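Local coordinates for DUF3845 domain-containing protein (Bacteroides thetaiotaomicron VPI-5482, PDB 3GF6) that is of unknown function but is a putative lipoprotein with an all-beta fold of two facing antiparallel sheets, probably related to the C1q/TNF superfamily, at residues A[142-147]-A[151-156]; A[114-119]-A[136-141]; A[92-97]-A[191-196]; A[160-165]-A[170-175]. All blocks are in the same frame, centred on the assembly; numbering follows the deposited sequence. Where two conformers were deposited one is given.

Contact 1: residues A[142-147]-A[151-156]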
loop_
_atom_site.group_PDB
_atom_site.type_symbol
_atom_site.label_atom_id
_atom_site.label_comp_id
_atom_site.label_asym_id
_atom_site.label_seq_id
_atom_site.Cartn_x
_atom_site.Cartn_y
_atom_site.Cartn_z
ATOM N N PHE A 142 -1.555 -1.712 10.924
ATOM C CA PHE A 142 -1.813 -0.552 10.087
ATOM C C PHE A 142 -0.980 0.646 10.538
ATOM O O PHE A 142 -1.075 1.076 11.679
ATOM C CB PHE A 142 -3.326 -0.206 10.097
ATOM C CG PHE A 142 -3.692 0.861 9.134
ATOM C CD1 PHE A 142 -3.526 2.193 9.442
ATOM C CD2 PHE A 142 -4.111 0.515 7.828
ATOM C CE1 PHE A 142 -3.807 3.192 8.490
ATOM C CE2 PHE A 142 -4.410 1.499 6.876
ATOM C CZ PHE A 142 -4.256 2.838 7.214
ATOM N N GLN A 143 -0.185 1.184 9.616
ATOM C CA GLN A 143 0.697 2.337 9.842
ATOM C C GLN A 143 1.497 2.296 11.170
ATOM O O GLN A 143 1.533 3.279 11.891
ATOM C CB GLN A 143 -0.071 3.653 9.694
ATOM C CG GLN A 143 0.816 4.823 9.227
ATOM C CD GLN A 143 0.120 6.150 9.130
ATOM O OE1 GLN A 143 -0.920 6.401 9.768
ATOM N NE2 GLN A 143 0.665 7.003 8.337
ATOM N N PRO A 144 2.169 1.155 11.478
ATOM C CA PRO A 144 3.033 1.182 12.661
ATOM C C PRO A 144 4.196 2.135 12.410
ATOM O O PRO A 144 4.738 2.161 11.306
ATOM C CB PRO A 144 3.548 -0.261 12.753
ATOM C CG PRO A 144 3.554 -0.741 11.303
ATOM C CD PRO A 144 2.293 -0.113 10.725
ATOM N N TYR A 145 4.588 2.910 13.414
ATOM C CA TYR A 145 5.594 3.940 13.179
ATOM C C TYR A 145 6.579 4.053 14.326
ATOM O O TYR A 145 6.188 4.130 15.492
ATOM C CB TYR A 145 4.943 5.298 12.962
ATOM C CG TYR A 145 5.912 6.275 12.361
ATOM C CD1 TYR A 145 6.666 7.144 13.150
ATOM C CD2 TYR A 145 6.120 6.288 10.996
ATOM C CE1 TYR A 145 7.581 8.042 12.567
ATOM C CE2 TYR A 145 7.040 7.172 10.411
ATOM C CZ TYR A 145 7.762 8.040 11.206
ATOM O OH TYR A 145 8.653 8.905 10.617
ATOM N N PRO A 146 7.878 4.103 14.001
ATOM C CA PRO A 146 8.511 4.013 12.686
ATOM C C PRO A 146 8.545 2.553 12.222
ATOM O O PRO A 146 8.821 1.660 13.014
ATOM C CB PRO A 146 9.919 4.563 12.921
ATOM C CG PRO A 146 9.998 4.932 14.360
ATOM C CD PRO A 146 8.872 4.303 15.067
ATOM N N PRO A 147 8.208 2.295 10.951
ATOM C CA PRO A 147 8.001 0.906 10.540
ATOM C C PRO A 147 9.227 -0.006 10.717
ATOM O O PRO A 147 9.089 -1.216 11.050
ATOM C CB PRO A 147 7.602 1.020 9.062
ATOM C CG PRO A 147 7.725 2.439 8.668
ATOM C CD PRO A 147 7.986 3.276 9.871
ATOM N N PRO A 151 8.731 -5.830 13.939
ATOM C CA PRO A 151 8.776 -7.118 13.203
ATOM C C PRO A 151 7.460 -7.412 12.465
ATOM O O PRO A 151 7.435 -8.216 11.544
ATOM C CB PRO A 151 8.993 -8.164 14.297
ATOM C CG PRO A 151 8.748 -7.464 15.593
ATOM C CD PRO A 151 8.759 -5.996 15.403
ATOM N N GLU A 152 6.406 -6.690 12.823
ATOM C CA GLU A 152 5.123 -6.774 12.121
ATOM C C GLU A 152 5.133 -6.190 10.710
ATOM O O GLU A 152 4.202 -6.422 9.909
ATOM C CB GLU A 152 4.052 -6.044 12.936
ATOM C CG GLU A 152 3.662 -6.739 14.234
ATOM C CD GLU A 152 4.547 -6.463 15.423
ATOM O OE1 GLU A 152 5.459 -5.600 15.337
ATOM O OE2 GLU A 152 4.280 -7.127 16.463
ATOM N N VAL A 153 6.162 -5.417 10.411
ATOM C CA VAL A 153 6.359 -4.879 9.066
ATOM C C VAL A 153 7.145 -5.883 8.233
ATOM O O VAL A 153 8.313 -6.210 8.533
ATOM C CB VAL A 153 7.032 -3.492 9.104
ATOM C CG1 VAL A 153 7.445 -3.057 7.707
ATOM C CG2 VAL A 153 6.045 -2.462 9.637
ATOM N N PHE A 154 6.478 -6.396 7.198
ATOM C CA PHE A 154 7.029 -7.466 6.346
ATOM C C PHE A 154 7.771 -6.885 5.127
ATOM O O PHE A 154 8.795 -7.411 4.694
ATOM C CB PHE A 154 5.920 -8.433 5.887
ATOM C CG PHE A 154 5.159 -9.096 7.026
ATOM C CD1 PHE A 154 5.791 -9.450 8.211
ATOM C CD2 PHE A 154 3.773 -9.291 6.926
ATOM C CE1 PHE A 154 5.070 -10.038 9.258
ATOM C CE2 PHE A 154 3.059 -9.864 7.967
ATOM C CZ PHE A 154 3.705 -10.235 9.126
HETATM N N MSE A 155 7.222 -5.795 4.575
HETATM C CA MSE A 155 7.796 -5.124 3.421
HETATM C C MSE A 155 7.522 -3.649 3.580
HETATM O O MSE A 155 6.390 -3.218 3.857
HETATM C CB MSE A 155 7.201 -5.604 2.084
HETATM C CG MSE A 155 7.962 -5.124 0.840
HETATM SE SE MSE A 155 6.825 -4.946 -0.726
HETATM C CE MSE A 155 5.778 -3.357 -0.216
ATOM N N CYS A 156 8.565 -2.860 3.406
ATOM C CA CYS A 156 8.420 -1.408 3.432
ATOM C C CYS A 156 9.385 -0.832 2.407
ATOM O O CYS A 156 10.595 -0.979 2.544
ATOM C CB CYS A 156 8.720 -0.837 4.835
ATOM S SG CYS A 156 8.427 0.942 4.949
#

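Contact 2: residues A[114-119]-A[136-141]. With EDO (1,2-ethanediol), chain G; EDO (1,2-ethanediol), chain C.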
loop_
_atom_site.group_PDB
_atom_site.type_symbol
_atom_site.label_atom_id
_atom_site.label_comp_id
_atom_site.label_asym_id
_atom_site.label_seq_id
_atom_site.Cartn_x
_atom_site.Cartn_y
_atom_site.Cartn_z
ATOM N N VAL A 114 3.705 -14.776 0.818
ATOM C CA VAL A 114 3.134 -13.767 -0.057
ATOM C C VAL A 114 4.012 -13.611 -1.294
ATOM O O VAL A 114 5.236 -13.549 -1.196
ATOM C CB VAL A 114 2.995 -12.373 0.679
ATOM C CG1 VAL A 114 2.640 -11.237 -0.277
ATOM C CG2 VAL A 114 1.926 -12.459 1.781
ATOM N N LYS A 115 3.365 -13.501 -2.452
ATOM C CA LYS A 115 4.031 -13.135 -3.701
ATOM C C LYS A 115 3.235 -12.004 -4.282
ATOM O O LYS A 115 1.994 -12.127 -4.437
ATOM C CB LYS A 115 4.028 -14.311 -4.694
ATOM C CG LYS A 115 4.721 -15.590 -4.120
ATOM C CD LYS A 115 4.695 -16.738 -5.097
ATOM C CE LYS A 115 5.477 -17.945 -4.586
ATOM N NZ LYS A 115 6.932 -17.721 -4.607
ATOM N N LEU A 116 3.911 -10.890 -4.540
ATOM C CA LEU A 116 3.222 -9.749 -5.101
ATOM C C LEU A 116 4.082 -8.968 -6.052
ATOM O O LEU A 116 5.319 -9.040 -6.013
ATOM C CB LEU A 116 2.651 -8.839 -3.997
ATOM C CG LEU A 116 3.600 -8.058 -3.072
ATOM C CD1 LEU A 116 4.162 -6.795 -3.761
ATOM C CD2 LEU A 116 2.886 -7.677 -1.773
ATOM N N ARG A 117 3.420 -8.240 -6.941
ATOM C CA ARG A 117 4.075 -7.213 -7.759
ATOM C C ARG A 117 3.184 -5.982 -7.713
ATOM O O ARG A 117 1.982 -6.102 -7.847
ATOM C CB ARG A 117 4.295 -7.673 -9.201
ATOM C CG ARG A 117 5.025 -6.650 -10.076
ATOM C CD ARG A 117 5.417 -7.329 -11.404
ATOM N NE ARG A 117 6.107 -6.424 -12.309
ATOM C CZ ARG A 117 6.360 -6.718 -13.578
ATOM N NH1 ARG A 117 5.973 -7.892 -14.073
ATOM N NH2 ARG A 117 6.981 -5.840 -14.350
ATOM N N LEU A 118 3.778 -4.811 -7.475
ATOM C CA LEU A 118 3.078 -3.539 -7.498
ATOM C C LEU A 118 3.790 -2.664 -8.502
ATOM O O LEU A 118 4.977 -2.290 -8.289
ATOM C CB LEU A 118 3.081 -2.878 -6.102
ATOM C CG LEU A 118 2.503 -1.463 -6.063
ATOM C CD1 LEU A 118 1.034 -1.561 -6.402
ATOM C CD2 LEU A 118 2.694 -0.774 -4.673
ATOM N N LYS A 119 3.109 -2.405 -9.638
ATOM C CA LYS A 119 3.690 -1.660 -10.743
ATOM C C LYS A 119 2.705 -0.590 -11.132
ATOM O O LYS A 119 1.523 -0.865 -11.234
ATOM C CB LYS A 119 3.990 -2.591 -11.944
ATOM C CG LYS A 119 4.534 -1.885 -13.195
ATOM C CD LYS A 119 4.918 -2.906 -14.273
ATOM C CE LYS A 119 5.263 -2.279 -15.624
ATOM N NZ LYS A 119 5.826 -0.914 -15.488
ATOM N N ALA A 136 5.213 2.044 0.064
ATOM C CA ALA A 136 4.365 0.844 0.006
ATOM C C ALA A 136 4.704 -0.042 1.191
ATOM O O ALA A 136 5.881 -0.188 1.557
ATOM C CB ALA A 136 4.522 0.074 -1.339
ATOM N N GLN A 137 3.674 -0.577 1.833
ATOM C CA GLN A 137 3.891 -1.402 3.002
ATOM C C GLN A 137 2.958 -2.593 3.119
ATOM O O GLN A 137 1.745 -2.475 2.968
ATOM C CB GLN A 137 3.771 -0.542 4.256
ATOM C CG GLN A 137 4.081 -1.260 5.525
ATOM C CD GLN A 137 4.478 -0.297 6.605
ATOM O OE1 GLN A 137 5.643 0.050 6.706
ATOM N NE2 GLN A 137 3.510 0.152 7.419
ATOM N N LEU A 138 3.585 -3.745 3.364
ATOM C CA LEU A 138 2.894 -4.990 3.723
ATOM C C LEU A 138 3.267 -5.256 5.173
ATOM O O LEU A 138 4.440 -5.292 5.498
ATOM C CB LEU A 138 3.389 -6.124 2.859
ATOM C CG LEU A 138 2.725 -7.465 2.990
ATOM C CD1 LEU A 138 1.285 -7.301 2.377
ATOM C CD2 LEU A 138 3.609 -8.597 2.316
ATOM N N ALA A 139 2.259 -5.461 6.017
ATOM C CA ALA A 139 2.416 -5.507 7.463
ATOM C C ALA A 139 1.228 -6.185 8.131
ATOM O O ALA A 139 0.129 -6.225 7.571
ATOM C CB ALA A 139 2.585 -4.079 8.023
ATOM N N SER A 140 1.447 -6.688 9.337
ATOM C CA SER A 140 0.355 -7.215 10.171
ATOM C C SER A 140 -0.272 -6.146 11.092
ATOM O O SER A 140 -1.105 -6.485 11.888
ATOM C CB SER A 140 0.840 -8.428 10.954
ATOM O OG SER A 140 1.740 -7.998 11.950
ATOM N N LEU A 141 0.189 -4.883 11.004
ATOM C CA LEU A 141 -0.400 -3.715 11.675
ATOM C C LEU A 141 -0.630 -2.621 10.634
ATOM O O LEU A 141 0.038 -2.623 9.597
ATOM C CB LEU A 141 0.538 -3.181 12.753
ATOM C CG LEU A 141 0.837 -4.178 13.881
ATOM C CD1 LEU A 141 1.907 -3.609 14.800
ATOM C CD2 LEU A 141 -0.469 -4.521 14.658
HETATM C C1 EDO G . 6.861 -11.840 -6.524
HETATM O O1 EDO G . 6.571 -11.015 -7.658
HETATM C C2 EDO G . 8.058 -12.716 -6.901
HETATM O O2 EDO G . 7.624 -14.058 -7.123
HETATM C C1 EDO C . 6.116 -10.954 -13.212
HETATM O O1 EDO C . 4.847 -10.474 -12.851
HETATM C C2 EDO C . 6.069 -12.431 -13.012
HETATM O O2 EDO C . 5.376 -12.862 -14.158
#

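Contact 3: residues A[92-97]-A[191-196]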
loop_
_atom_site.group_PDB
_atom_site.type_symbol
_atom_site.label_atom_id
_atom_site.label_comp_id
_atom_site.label_asym_id
_atom_site.label_seq_id
_atom_site.Cartn_x
_atom_site.Cartn_y
_atom_site.Cartn_z
ATOM N N GLY A 92 -1.851 12.711 11.050
ATOM C CA GLY A 92 -1.552 11.720 10.047
ATOM C C GLY A 92 -2.125 10.343 10.347
ATOM O O GLY A 92 -1.969 9.422 9.572
ATOM N N ASN A 93 -2.822 10.187 11.464
ATOM C CA ASN A 93 -3.542 8.933 11.706
ATOM C C ASN A 93 -4.784 8.813 10.814
ATOM O O ASN A 93 -5.236 9.789 10.221
ATOM C CB ASN A 93 -3.970 8.821 13.162
ATOM C CG ASN A 93 -2.801 8.569 14.097
ATOM O OD1 ASN A 93 -2.031 7.612 13.914
ATOM N ND2 ASN A 93 -2.692 9.395 15.129
ATOM N N TYR A 94 -5.293 7.581 10.707
ATOM C CA TYR A 94 -6.474 7.281 9.913
ATOM C C TYR A 94 -7.611 6.833 10.824
ATOM O O TYR A 94 -7.384 6.268 11.887
ATOM C CB TYR A 94 -6.130 6.232 8.805
ATOM C CG TYR A 94 -5.239 6.879 7.752
ATOM C CD1 TYR A 94 -5.781 7.605 6.715
ATOM C CD2 TYR A 94 -3.844 6.912 7.915
ATOM C CE1 TYR A 94 -4.965 8.295 5.798
ATOM C CE2 TYR A 94 -3.025 7.587 7.032
ATOM C CZ TYR A 94 -3.587 8.288 5.966
ATOM O OH TYR A 94 -2.753 8.951 5.120
ATOM N N PRO A 95 -8.851 7.125 10.430
ATOM C CA PRO A 95 -9.984 6.642 11.207
ATOM C C PRO A 95 -9.976 5.115 11.296
ATOM O O PRO A 95 -9.602 4.432 10.334
ATOM C CB PRO A 95 -11.210 7.121 10.397
ATOM C CG PRO A 95 -10.722 7.564 9.127
ATOM C CD PRO A 95 -9.253 7.814 9.210
ATOM N N SER A 96 -10.403 4.583 12.434
ATOM C CA SER A 96 -10.437 3.129 12.648
ATOM C C SER A 96 -11.192 2.364 11.549
ATOM O O SER A 96 -10.757 1.294 11.079
ATOM C CB SER A 96 -11.031 2.810 14.023
ATOM O OG SER A 96 -12.402 3.179 14.088
ATOM N N GLU A 97 -12.316 2.928 11.114
ATOM C CA GLU A 97 -13.105 2.338 10.055
ATOM C C GLU A 97 -12.370 2.255 8.702
ATOM O O GLU A 97 -12.741 1.436 7.878
ATOM C CB GLU A 97 -14.440 3.080 9.865
ATOM C CG GLU A 97 -15.294 3.151 11.118
ATOM C CD GLU A 97 -14.952 4.324 12.031
ATOM O OE1 GLU A 97 -13.955 5.031 11.764
ATOM O OE2 GLU A 97 -15.728 4.582 13.000
ATOM N N ASN A 191 -0.803 -1.332 1.624
ATOM C CA ASN A 191 -1.178 0.054 1.393
ATOM C C ASN A 191 -0.026 0.892 0.871
ATOM O O ASN A 191 1.140 0.508 0.989
ATOM C CB ASN A 191 -1.671 0.755 2.670
ATOM C CG ASN A 191 -2.861 0.079 3.302
ATOM O OD1 ASN A 191 -4.044 0.468 3.088
ATOM N ND2 ASN A 191 -2.577 -0.932 4.105
ATOM N N LEU A 192 -0.381 2.027 0.282
ATOM C CA LEU A 192 0.532 3.153 0.112
ATOM C C LEU A 192 0.182 4.230 1.141
ATOM O O LEU A 192 -1.005 4.515 1.397
ATOM C CB LEU A 192 0.448 3.788 -1.272
ATOM C CG LEU A 192 0.784 2.931 -2.490
ATOM C CD1 LEU A 192 0.630 3.766 -3.789
ATOM C CD2 LEU A 192 2.172 2.395 -2.397
ATOM N N PHE A 193 1.206 4.822 1.728
ATOM C CA PHE A 193 1.076 5.978 2.610
ATOM C C PHE A 193 1.796 7.167 1.961
ATOM O O PHE A 193 2.953 7.010 1.514
ATOM C CB PHE A 193 1.646 5.629 4.007
ATOM C CG PHE A 193 0.830 4.596 4.738
ATOM C CD1 PHE A 193 -0.325 4.939 5.411
ATOM C CD2 PHE A 193 1.238 3.296 4.796
ATOM C CE1 PHE A 193 -1.097 3.999 6.017
ATOM C CE2 PHE A 193 0.484 2.345 5.437
ATOM C CZ PHE A 193 -0.667 2.706 6.109
ATOM N N ILE A 194 1.073 8.284 1.811
ATOM C CA ILE A 194 1.526 9.441 1.037
ATOM C C ILE A 194 1.326 10.741 1.802
ATOM O O ILE A 194 0.358 10.894 2.550
ATOM C CB ILE A 194 0.781 9.521 -0.347
ATOM C CG1 ILE A 194 1.144 8.332 -1.208
ATOM C CG2 ILE A 194 1.145 10.854 -1.122
ATOM C CD1 ILE A 194 0.068 8.029 -2.285
ATOM N N ASN A 195 2.225 11.707 1.608
ATOM C CA ASN A 195 1.947 13.073 2.005
ATOM C C ASN A 195 2.405 14.000 0.882
ATOM O O ASN A 195 3.473 13.816 0.349
ATOM C CB ASN A 195 2.663 13.491 3.292
ATOM C CG ASN A 195 2.266 14.900 3.736
ATOM O OD1 ASN A 195 1.070 15.212 3.817
ATOM N ND2 ASN A 195 3.262 15.781 3.956
ATOM N N LEU A 196 1.563 14.935 0.495
ATOM C CA LEU A 196 1.984 15.987 -0.455
ATOM C C LEU A 196 2.122 17.322 0.253
ATOM O O LEU A 196 1.340 17.656 1.133
ATOM C CB LEU A 196 0.960 16.165 -1.577
ATOM C CG LEU A 196 0.394 14.906 -2.238
ATOM C CD1 LEU A 196 -0.730 15.256 -3.263
ATOM C CD2 LEU A 196 1.494 14.079 -2.896
HETATM O O HOH W 1 -0.051 8.839 4.891
#

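Contact 4: residues A[160-165]-A[170-175]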
loop_
_atom_site.group_PDB
_atom_site.type_symbol
_atom_site.label_atom_id
_atom_site.label_comp_id
_atom_site.label_asym_id
_atom_site.label_seq_id
_atom_site.Cartn_x
_atom_site.Cartn_y
_atom_site.Cartn_z
HETATM N N MSE A 160 13.052 6.626 -3.063
HETATM C CA MSE A 160 13.779 6.073 -4.227
HETATM C C MSE A 160 13.931 4.569 -4.145
HETATM O O MSE A 160 14.297 3.925 -5.152
HETATM C CB MSE A 160 15.146 6.732 -4.403
HETATM C CG MSE A 160 15.094 8.171 -4.319
HETATM SE SE MSE A 160 16.874 8.822 -4.516
HETATM C CE MSE A 160 16.724 9.069 -6.399
ATOM N N LYS A 161 13.602 3.972 -3.001
ATOM C CA LYS A 161 13.515 2.511 -2.929
ATOM C C LYS A 161 12.183 1.977 -3.477
ATOM O O LYS A 161 12.079 0.796 -3.767
ATOM C CB LYS A 161 13.699 2.001 -1.495
ATOM C CG LYS A 161 15.002 2.407 -0.847
ATOM C CD LYS A 161 16.189 1.940 -1.634
ATOM C CE LYS A 161 17.472 2.208 -0.852
ATOM N NZ LYS A 161 18.624 1.539 -1.504
ATOM N N LEU A 162 11.166 2.826 -3.559
ATOM C CA LEU A 162 9.888 2.446 -4.136
ATOM C C LEU A 162 9.913 2.662 -5.634
ATOM O O LEU A 162 9.529 1.780 -6.415
ATOM C CB LEU A 162 8.739 3.263 -3.518
ATOM C CG LEU A 162 7.364 3.099 -4.209
ATOM C CD1 LEU A 162 6.919 1.628 -4.110
ATOM C CD2 LEU A 162 6.357 4.075 -3.590
ATOM N N GLY A 163 10.354 3.836 -6.053
ATOM C CA GLY A 163 10.394 4.127 -7.488
ATOM C C GLY A 163 11.219 5.322 -7.889
ATOM O O GLY A 163 12.039 5.837 -7.108
ATOM N N THR A 164 10.978 5.757 -9.117
ATOM C CA THR A 164 11.720 6.826 -9.746
ATOM C C THR A 164 10.873 8.081 -9.796
ATOM O O THR A 164 9.729 8.034 -10.249
ATOM C CB THR A 164 12.067 6.454 -11.202
ATOM O OG1 THR A 164 12.805 5.218 -11.244
ATOM C CG2 THR A 164 12.861 7.556 -11.835
ATOM N N PHE A 165 11.435 9.200 -9.353
ATOM C CA PHE A 165 10.702 10.463 -9.374
ATOM C C PHE A 165 11.105 11.282 -10.560
ATOM O O PHE A 165 12.237 11.166 -11.023
ATOM C CB PHE A 165 11.026 11.283 -8.137
ATOM C CG PHE A 165 10.533 10.691 -6.867
ATOM C CD1 PHE A 165 11.349 9.847 -6.114
ATOM C CD2 PHE A 165 9.289 11.024 -6.384
ATOM C CE1 PHE A 165 10.920 9.342 -4.912
ATOM C CE2 PHE A 165 8.843 10.521 -5.187
ATOM C CZ PHE A 165 9.651 9.676 -4.447
ATOM N N ARG A 170 6.703 15.402 -8.794
ATOM C CA ARG A 170 5.267 15.349 -9.103
ATOM C C ARG A 170 4.801 13.935 -9.408
ATOM O O ARG A 170 3.606 13.674 -9.366
ATOM C CB ARG A 170 4.931 16.251 -10.290
ATOM C CG ARG A 170 5.015 17.760 -9.966
ATOM C CD ARG A 170 5.151 18.579 -11.221
ATOM N NE ARG A 170 5.585 19.944 -10.919
ATOM C CZ ARG A 170 6.018 20.817 -11.825
ATOM N NH1 ARG A 170 6.106 20.473 -13.108
ATOM N NH2 ARG A 170 6.398 22.039 -11.443
ATOM N N THR A 171 5.731 13.052 -9.781
ATOM C CA THR A 171 5.412 11.672 -10.122
ATOM C C THR A 171 6.376 10.696 -9.485
ATOM O O THR A 171 7.535 11.033 -9.200
ATOM C CB THR A 171 5.410 11.418 -11.664
ATOM O OG1 THR A 171 6.730 11.555 -12.196
ATOM C CG2 THR A 171 4.504 12.386 -12.367
ATOM N N CYS A 172 5.872 9.506 -9.205
ATOM C CA CYS A 172 6.685 8.412 -8.744
ATOM C C CYS A 172 6.225 7.170 -9.492
ATOM O O CYS A 172 5.053 6.747 -9.341
ATOM C CB CYS A 172 6.550 8.218 -7.231
ATOM S SG CYS A 172 7.625 6.906 -6.572
ATOM N N THR A 173 7.158 6.583 -10.259
ATOM C CA THR A 173 6.904 5.424 -11.127
ATOM C C THR A 173 7.583 4.239 -10.496
ATOM O O THR A 173 8.796 4.284 -10.240
ATOM C CB THR A 173 7.457 5.692 -12.540
ATOM O OG1 THR A 173 6.913 6.924 -13.021
ATOM C CG2 THR A 173 7.154 4.565 -13.516
ATOM N N PHE A 174 6.809 3.190 -10.207
ATOM C CA PHE A 174 7.314 2.074 -9.394
ATOM C C PHE A 174 7.037 0.715 -10.008
ATOM O O PHE A 174 6.093 0.542 -10.772
ATOM C CB PHE A 174 6.700 2.120 -7.966
ATOM C CG PHE A 174 5.207 2.327 -7.955
ATOM C CD1 PHE A 174 4.351 1.254 -8.056
ATOM C CD2 PHE A 174 4.670 3.610 -7.877
ATOM C CE1 PHE A 174 2.970 1.436 -8.107
ATOM C CE2 PHE A 174 3.280 3.814 -7.877
ATOM C CZ PHE A 174 2.433 2.724 -8.002
ATOM N N ASP A 175 7.868 -0.267 -9.651
ATOM C CA ASP A 175 7.681 -1.639 -10.079
ATOM C C ASP A 175 8.452 -2.501 -9.090
ATOM O O ASP A 175 9.652 -2.722 -9.249
ATOM C CB ASP A 175 8.187 -1.835 -11.513
ATOM C CG ASP A 175 7.851 -3.226 -12.083
ATOM O OD1 ASP A 175 7.264 -4.051 -11.347
ATOM O OD2 ASP A 175 8.171 -3.491 -13.283
HETATM O O HOH W 2 10.393 0.618 -8.641
HETATM O O HOH W 3 8.181 9.186 -12.253
HETATM O O HOH W 4 10.752 2.595 -11.569
#

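Contact 1: residues A[142-147]-A[151-156]
The proline rings of Pro144 and Pro147 meet Val153 and Cys156 across the contact, while the aromatic rings of the two segments are occupied elsewhere. Tyr145 carries CB of Pro146 over the centre of one ring face, and its ring also meets Tyr8, the planes at about 45°. The Phe142 ring has an edge-to-face neighbour in Phe193, and Glu152 O lies above one face of Phe154. The setting is the connection between two adjacent antiparallel strands, 129-139 and 153-158, of one sheet in a two-sheet beta fold. The loop folds back over the outer face of that sheet, the face that also bears Gln137, which touches both prolines as well as Val153 and Cys156. A cis peptide bond ahead of Pro146 bends the chain between the two prolines that make the contact.

Val153 does most of the touching through one branch. CG2 lies anti to the carbonyl carbon and presses on Pro144 CG at 3.5 Å, tight for two carbons, the two side chains crossing at a slant. Val153 CG2 also sits 3.6 Å from Pro147 O and 3.9 Å from Pro147 CB, in the corner made by the two prolines. The four touching residues are buried and their side chains meet as apolar groups. On the strand, Phe154 and Met155 both face Leu138 in a classic beta bulge, and their side chains reach toward strand 171-183 of the second sheet, whereas Val153 and Cys156 meet the loop. Cys156 swings its sulfur anti to the backbone N (chi1 -175°), which brings SG to 4.1 Å from Pro147 CG.

Contact 2: residues A[114-119]-A[136-141]
Val114, Leu116 and Leu118 meet Leu138 and Ala136 in a buried, wholly apolar contact between strands of opposite sheets in the interior of the protein. Val114 and Leu138 reach tip to tip, CG1 to CD2 at 3.8 Å. Leu138 CD2 also lies 4.3 Å from Leu116 CD2, one methyl meeting two residues of the facing strand. Farther along, Leu118 CD2 rests on Ala136 CB at 3.9 Å, the short alanine taking the end of a longer side chain.

This is the core of a beta sandwich: the segment axes approach to 10.5 Å, with 161° between their N-to-C directions. Phe190 and Leu192 of strand 187-198 pack beside the same leucines.

The outer face of strand 112-123 is charged, with Lys115 and Lys119 in salt bridges to Asp179 and Asp210. Arg117, extended from CG to NE, pairs NE with Asp175, and its NH1 donates to O1 of a 1,2-ethanediol (chain C) at 3.1 Å (156°), which lies at the guanidinium edge. A leucine in place of Arg117 would probably leave Asp175 without this charged mate. Another ethanediol (chain G), probably also from the crystallisation liquor, donates through O1 to Leu116 O at 2.9 Å.

Contact 3: residues A[92-97]-A[191-196]
Tyr94 and Phe193 form the closely packed half of this contact, and a water bridges the looser half beside them. Strand 187-198 belongs to one sheet of a two-sheet antiparallel beta sandwich, and the ring pair joins it to the loop between strands 82-85 and 103-104, on the face of the sheet turned away from the interior; Leu192 and Ile194 point the other way, to Leu118 and Leu122 of the opposite sheet. Tyr94 CE2 comes to 4.1 Å from Phe193 CD1 and 4.2 Å from Phe193 CE1. Phe193 offers its edge, near its own plane, while its carbons approach the Tyr94 ring obliquely, and the two side chains slide past each other in opposite directions. The CB of Phe193 does not head for the loop; a chi1 of -67°, with CG anti to the carbonyl carbon, carries the ring nearer to it. Tyr135 also meets the Phe193 ring, while Gln143 touches both aromatic residues of the pair and Met60 packs on Tyr94.

At the hydroxyl end the fit is less close. Tyr94 OH stands 4.5 Å from Ile194 O, too far for a direct bond, and the water between them makes the link. It lies in the plane of both rings, at their edges, and gives the buried phenol oxygen a polar partner. Away from the strand, the loop segment reaches the surface at Ser96 and Glu97, while Gln99 NE2 is hydrogen-bonded to Tyr94 O. The bridge itself is asymmetric: the water is 2.7 Å from Tyr94 OH and donates to Ile194 O over 3.1 Å.

Contact 4: residues A[160-165]-A[170-175]
Thr164 O accepts two hydrogen bonds: from Thr173 N at 3.0 Å (169°) and from a water at 2.8 Å, which also bonds the hydroxyls of Thr171 and Thr173. Cys172 CA adds a CH...O contact. Thr164 N returns a bond to Thr173 O at 2.9 Å, making Thr164 and Thr173 a hydrogen-bonded antiparallel pair whose side chains share one face of the sheet. On the other face Phe165 and Cys172 form a non-hydrogen-bonded pair. With chi1 at -177° the sulfur of Cys172 points away from the backbone N and stands over the Phe165 ring, SG 4.2 Å from the centroid and 19° off the normal, a sulfur-aromatic contact set toward the ring's rim. Phe165 CE2 also lies 3.8 Å from Cys172 CB, and Ile131 and Val134 of the opposite sheet touch the ring. Replacing Phe165 with alanine would probably strip the sulfur of its aromatic cover and open a gap toward Val134. Leu162 lies alongside Phe174, its CD1 3.9 Å from Phe174 CB, and a water links Leu162 O to Asp175 N. Strands 163-165 and 171-183, antiparallel and joined by a short connection, form a beta hairpin at the margin of one sheet of the sandwich.

Contacts 1, 2 and 3 are buried, whereas contact 4 is partly open to water. Contact 2 alone spans the interior between the two sheets and is purely apolar across the gap. Contacts 1 and 3 lie on the outer face of one sheet, each laying a loop over a strand: contact 1 with prolines and a valine, contact 3 with aromatic rings and a bridging water. They meet where Phe142 and Gln143 reach Phe193. Contact 4 is the backbone-bonded one, within the second sheet; it joins contact 2 through the Arg117–Asp175 salt bridge and through Phe174 packing on Leu118. Contact 1 uses strand 153-158 and contact 2 its sheet neighbour 129-139, whose backbones bond each other.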